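Side-chain contacts in crustacyanin-C1 subunit (PDB 1I4U), which binds the carotenoid astaxanthin and so gives the lobster carapace its blue colour: residues S57-K61 with Q62-E66; K166-Q169 with G170-P174. All blocks are in the same frame, centred on the assembly; numbering follows the deposited sequence.

Contact 1. Residues S57-K61 with Q62-E66. Unlike the reference sequence in segment 62-66: Glu-66 (reference Lys).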
loop_
_atom_site.group_PDB
_atom_site.type_symbol
_atom_site.label_atom_id
_atom_site.label_comp_id
_atom_site.label_asym_id
_atom_site.label_seq_id
_atom_site.Cartn_x
_atom_site.Cartn_y
_atom_site.Cartn_z
ATOM N N SER A 57 18.550 -2.133 -10.081
ATOM C CA SER A 57 18.874 -2.356 -11.492
ATOM C C SER A 57 17.815 -1.671 -12.333
ATOM O O SER A 57 16.613 -1.894 -12.102
ATOM C CB SER A 57 18.915 -3.864 -11.769
ATOM O OG SER A 57 19.926 -4.413 -10.946
ATOM N N PHE A 58 18.200 -0.846 -13.267
ATOM C CA PHE A 58 17.262 -0.110 -14.076
ATOM C C PHE A 58 17.215 -0.741 -15.472
ATOM O O PHE A 58 18.244 -0.879 -16.089
ATOM C CB PHE A 58 17.660 1.360 -14.178
ATOM C CG PHE A 58 16.686 2.197 -14.981
ATOM C CD1 PHE A 58 15.396 2.344 -14.499
ATOM C CD2 PHE A 58 17.069 2.796 -16.176
ATOM C CE1 PHE A 58 14.483 3.096 -15.227
ATOM C CE2 PHE A 58 16.175 3.538 -16.920
ATOM C CZ PHE A 58 14.873 3.662 -16.434
ATOM N N ASP A 59 16.024 -1.106 -15.908
ATOM C CA ASP A 59 15.873 -1.860 -17.131
ATOM C C ASP A 59 15.326 -0.969 -18.248
ATOM O O ASP A 59 14.907 -1.514 -19.271
ATOM C CB ASP A 59 14.982 -3.089 -16.896
ATOM C CG ASP A 59 13.540 -2.794 -16.582
ATOM O OD1 ASP A 59 13.072 -1.646 -16.787
ATOM O OD2 ASP A 59 12.815 -3.734 -16.132
ATOM N N GLY A 60 15.300 0.335 -17.996
ATOM C CA GLY A 60 14.802 1.315 -18.930
ATOM C C GLY A 60 13.379 1.751 -18.671
ATOM O O GLY A 60 12.946 2.787 -19.170
ATOM N N LYS A 61 12.613 0.980 -17.909
ATOM C CA LYS A 61 11.238 1.320 -17.550
ATOM C C LYS A 61 10.923 1.220 -16.069
ATOM O O LYS A 61 9.966 1.836 -15.605
ATOM C CB LYS A 61 10.242 0.383 -18.234
ATOM C CG LYS A 61 10.265 0.398 -19.744
ATOM C CD LYS A 61 10.539 1.767 -20.354
ATOM C CE LYS A 61 9.857 1.896 -21.708
ATOM N NZ LYS A 61 9.792 3.330 -22.154
ATOM N N GLN A 62 11.720 0.466 -15.300
ATOM C CA GLN A 62 11.538 0.450 -13.864
ATOM C C GLN A 62 12.853 -0.028 -13.260
ATOM O O GLN A 62 13.758 -0.447 -13.974
ATOM C CB GLN A 62 10.436 -0.543 -13.485
ATOM C CG GLN A 62 10.938 -1.965 -13.601
ATOM C CD GLN A 62 9.887 -2.988 -13.255
ATOM O OE1 GLN A 62 10.210 -4.166 -13.250
ATOM N NE2 GLN A 62 8.679 -2.564 -12.930
ATOM N N PHE A 63 12.884 0.005 -11.956
ATOM C CA PHE A 63 13.956 -0.575 -11.164
ATOM C C PHE A 63 13.502 -1.867 -10.560
ATOM O O PHE A 63 12.428 -1.956 -9.968
ATOM C CB PHE A 63 14.401 0.361 -10.049
ATOM C CG PHE A 63 14.898 1.724 -10.442
ATOM C CD1 PHE A 63 14.007 2.762 -10.538
ATOM C CD2 PHE A 63 16.238 1.968 -10.687
ATOM C CE1 PHE A 63 14.441 4.040 -10.883
ATOM C CE2 PHE A 63 16.689 3.237 -11.013
ATOM C CZ PHE A 63 15.798 4.292 -11.078
ATOM N N VAL A 64 14.363 -2.868 -10.677
ATOM C CA VAL A 64 14.296 -4.094 -9.950
ATOM C C VAL A 64 15.205 -3.985 -8.734
ATOM O O VAL A 64 16.331 -3.488 -8.820
ATOM C CB VAL A 64 14.764 -5.268 -10.838
ATOM C CG1 VAL A 64 14.855 -6.559 -10.075
ATOM C CG2 VAL A 64 13.788 -5.315 -12.034
ATOM N N ILE A 65 14.715 -4.376 -7.577
ATOM C CA ILE A 65 15.379 -4.110 -6.313
ATOM C C ILE A 65 15.635 -5.423 -5.615
ATOM O O ILE A 65 14.721 -6.230 -5.515
ATOM C CB ILE A 65 14.580 -3.212 -5.343
ATOM C CG1 ILE A 65 14.073 -1.961 -6.009
ATOM C CG2 ILE A 65 15.426 -2.885 -4.122
ATOM C CD1 ILE A 65 13.071 -1.177 -5.216
ATOM N N GLU A 66 16.850 -5.591 -5.095
ATOM C CA GLU A 66 17.137 -6.623 -4.119
ATOM C C GLU A 66 17.528 -5.880 -2.833
ATOM O O GLU A 66 18.533 -5.185 -2.785
ATOM C CB GLU A 66 18.250 -7.577 -4.579
ATOM C CG GLU A 66 17.871 -8.342 -5.836
ATOM C CD GLU A 66 18.920 -9.302 -6.291
ATOM O OE1 GLU A 66 18.530 -10.455 -6.454
ATOM O OE2 GLU A 66 20.001 -8.749 -6.430
HETATM O O HOH W 1 18.702 -5.558 -8.522
#

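Contact 2. Residues K166-Q169 with G170-P174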
loop_
_atom_site.group_PDB
_atom_site.type_symbol
_atom_site.label_atom_id
_atom_site.label_comp_id
_atom_site.label_asym_id
_atom_site.label_seq_id
_atom_site.Cartn_x
_atom_site.Cartn_y
_atom_site.Cartn_z
ATOM N N LYS A 166 18.860 5.991 13.389
ATOM C CA LYS A 166 19.957 5.461 12.570
ATOM C C LYS A 166 19.850 3.956 12.469
ATOM O O LYS A 166 19.459 3.270 13.409
ATOM C CB LYS A 166 21.285 5.841 13.216
ATOM C CG LYS A 166 22.521 5.719 12.411
ATOM C CD LYS A 166 23.731 6.389 13.063
ATOM C CE LYS A 166 23.546 7.882 12.823
ATOM N NZ LYS A 166 24.745 8.626 13.334
ATOM N N THR A 167 20.217 3.414 11.332
ATOM C CA THR A 167 20.211 1.974 11.041
ATOM C C THR A 167 21.608 1.441 11.203
ATOM O O THR A 167 22.609 2.048 10.804
ATOM C CB THR A 167 19.763 1.791 9.579
ATOM O OG1 THR A 167 18.480 2.379 9.574
ATOM C CG2 THR A 167 19.792 0.328 9.119
ATOM N N VAL A 168 21.723 0.275 11.780
ATOM C CA VAL A 168 23.032 -0.384 11.884
ATOM C C VAL A 168 23.618 -0.627 10.499
ATOM O O VAL A 168 22.986 -1.237 9.655
ATOM C CB VAL A 168 22.906 -1.694 12.653
ATOM C CG1 VAL A 168 24.236 -2.439 12.636
ATOM C CG2 VAL A 168 22.390 -1.459 14.067
ATOM N N GLN A 169 24.839 -0.152 10.300
ATOM C CA GLN A 169 25.606 -0.360 9.087
ATOM C C GLN A 169 27.077 -0.497 9.462
ATOM O O GLN A 169 27.478 -0.237 10.608
ATOM C CB GLN A 169 25.434 0.814 8.120
ATOM C CG GLN A 169 24.015 1.057 7.636
ATOM C CD GLN A 169 23.502 0.035 6.666
ATOM O OE1 GLN A 169 24.139 -0.957 6.301
ATOM N NE2 GLN A 169 22.279 0.271 6.175
ATOM N N GLY A 170 27.887 -0.903 8.499
ATOM C CA GLY A 170 29.335 -0.924 8.538
ATOM C C GLY A 170 29.951 -2.247 8.668
ATOM O O GLY A 170 29.402 -3.266 8.215
ATOM N N SER A 171 31.116 -2.290 9.291
ATOM C CA SER A 171 32.011 -3.454 9.157
ATOM C C SER A 171 31.435 -4.688 9.838
ATOM O O SER A 171 31.862 -5.811 9.528
ATOM C CB SER A 171 33.421 -3.053 9.581
ATOM O OG SER A 171 33.387 -2.766 10.976
ATOM N N SER A 172 30.461 -4.581 10.737
ATOM C CA SER A 172 29.779 -5.699 11.338
ATOM C C SER A 172 28.738 -6.355 10.431
ATOM O O SER A 172 28.189 -7.407 10.763
ATOM C CB SER A 172 29.043 -5.338 12.636
ATOM O OG SER A 172 27.845 -4.592 12.440
ATOM N N CYS A 173 28.438 -5.744 9.312
ATOM C CA CYS A 173 27.417 -6.240 8.388
ATOM C C CYS A 173 28.016 -7.190 7.365
ATOM O O CYS A 173 29.059 -6.865 6.777
ATOM C CB CYS A 173 26.795 -5.078 7.632
ATOM S SG CYS A 173 25.787 -4.016 8.677
ATOM N N PRO A 174 27.371 -8.320 7.117
ATOM C CA PRO A 174 27.878 -9.301 6.145
ATOM C C PRO A 174 27.437 -8.962 4.727
ATOM O O PRO A 174 26.760 -9.749 4.041
ATOM C CB PRO A 174 27.279 -10.614 6.632
ATOM C CG PRO A 174 25.925 -10.182 7.122
ATOM C CD PRO A 174 26.161 -8.842 7.771
HETATM O O HOH W 2 29.047 -2.178 11.937
#

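Contact 1. Residues S57-K61 with Q62-E66
Asp-59 and Gln-62 bond to each other twice across the tip of a beta hairpin in the lipocalin barrel. Asp-59 N donates to Gln-62 O over 3.1 Å, along a nearly straight path. In return, Gln-62 N reaches Asp-59 OD1 at 2.9 Å, on the syn side of the carboxylate but 34° out of its plane. The same oxygen takes a second bond, from Lys-61 N to Asp-59 OD1 at 2.9 Å, which makes an Asx turn. Asp-59 CG sits between its own N and carbonyl carbon (chi1 67°), and this folds the carboxylate back over the turn. Two backbone N-H groups thus grip OD1, which should restrict the turning of the carboxylate. OD2 lies beside Gln-62 CG. The amide end of Gln-62 leads on to Lys-82, which bonds to OE1.

Next along the hairpin, Ser-57 and Val-64 form an antiparallel hydrogen-bonded pair. Ser-57 N meets Val-64 O at 2.9 Å, and Val-64 N meets Ser-57 O at 2.8 Å. A water at 3.2 Å from Val-64 O donates to it and also bonds Ser-57 OG.

Phe-58 and Phe-63 are the non-hydrogen-bonded pair, with both rings on the other side of the sheet from Ser-57 and Val-64. Their planes meet at 47°, neither stacked nor edge-to-face. Phe-58 CD1 lies 3.7 Å above the plane of the Phe-63 ring, over its centre. Phe-58 CB leans on CE2 of the same ring. Arg-28, on helix 28-31, touches both phenylalanines. With Phe-63 replaced by an alanine, Phe-58 CB and CD1 would probably lose the ring they rest on, and the Phe-58 ring would be freer to turn. Within the turn, Gly-60 N stands over the centre of the Phe-58 ring, 3.4 Å above its plane.

Contact 2. Residues K166-Q169 with G170-P174
Gln-169 passes the chain to Gly-170 beside the sulfur of Cys-173, in a surface loop that carries a disulfide. Gly-170 has backbone angles that suit glycine: a CB here would clash with Gln-169 O. Its N bonds to the hydroxyl of Tyr-175, which also bonds Gln-169 OE1. One tyrosine oxygen therefore serves both residues at the junction. Gly-170 also starts a type I beta turn, closed by Cys-173 N bonding to Gly-170 O at 2.9 Å.

Ser-171 takes the outer corner of the turn, and its CB points away from the preceding segment. Ser-172 is linked to Gln-169 O through a water. That water donates to Gln-169 O at 2.8 Å. It accepts from Ser-172 N at 3.0 Å and also bonds Ser-172 OG at 2.7 Å. It bridges three polar atoms where the protein makes no direct bond. Ser-172 OG also comes within 4.2 Å of Val-168 CG1, a loose contact.

Cys-173 is buried, and its CB points toward Gln-169. Its SG lies anti to the carbonyl carbon (chi1 -69°), which places it 3.7 Å from Gln-169 CA. The sulfur is joined to Cys-51, and the backbone of Val-168 bonds to that same residue. The disulfide and this backbone bond together fasten the loop to the chain just before strand 52-58. Pro-174 takes the N-cap position of the next helix.

The Gln-169 side chain leads away from the turn and bends at chi2 (-72°). Its NE2 bonds to both Gln-37 O and Val-52 O, so the amide ties the loop to strands 33-41 and 52-58. The whole loop runs from strand 164-166 to helix 175-178, lying against strand 33-41 and the start of strand 52-58.

Strand 52-58 connects the two contacts. Contact 2 holds its first residue, Val-52, through the hydrogen bond from Gln-169 NE2 to Val-52 O, and, through the disulfide, Cys-51 just before it. Contact 1 lies at its far end, where the chain turns into strand 63-68. The two do not touch: their centres are 25 Å apart and their nearest atoms about 11 Å. Both are surface contacts, their centres 15 Å and 17 Å from the chain centre for contacts 1 and 2. As in other lipocalins, the hairpin of contact 1, next to helix 28-31, probably belongs to the closed end of the barrel. No residue of either contact is known to bind astaxanthin.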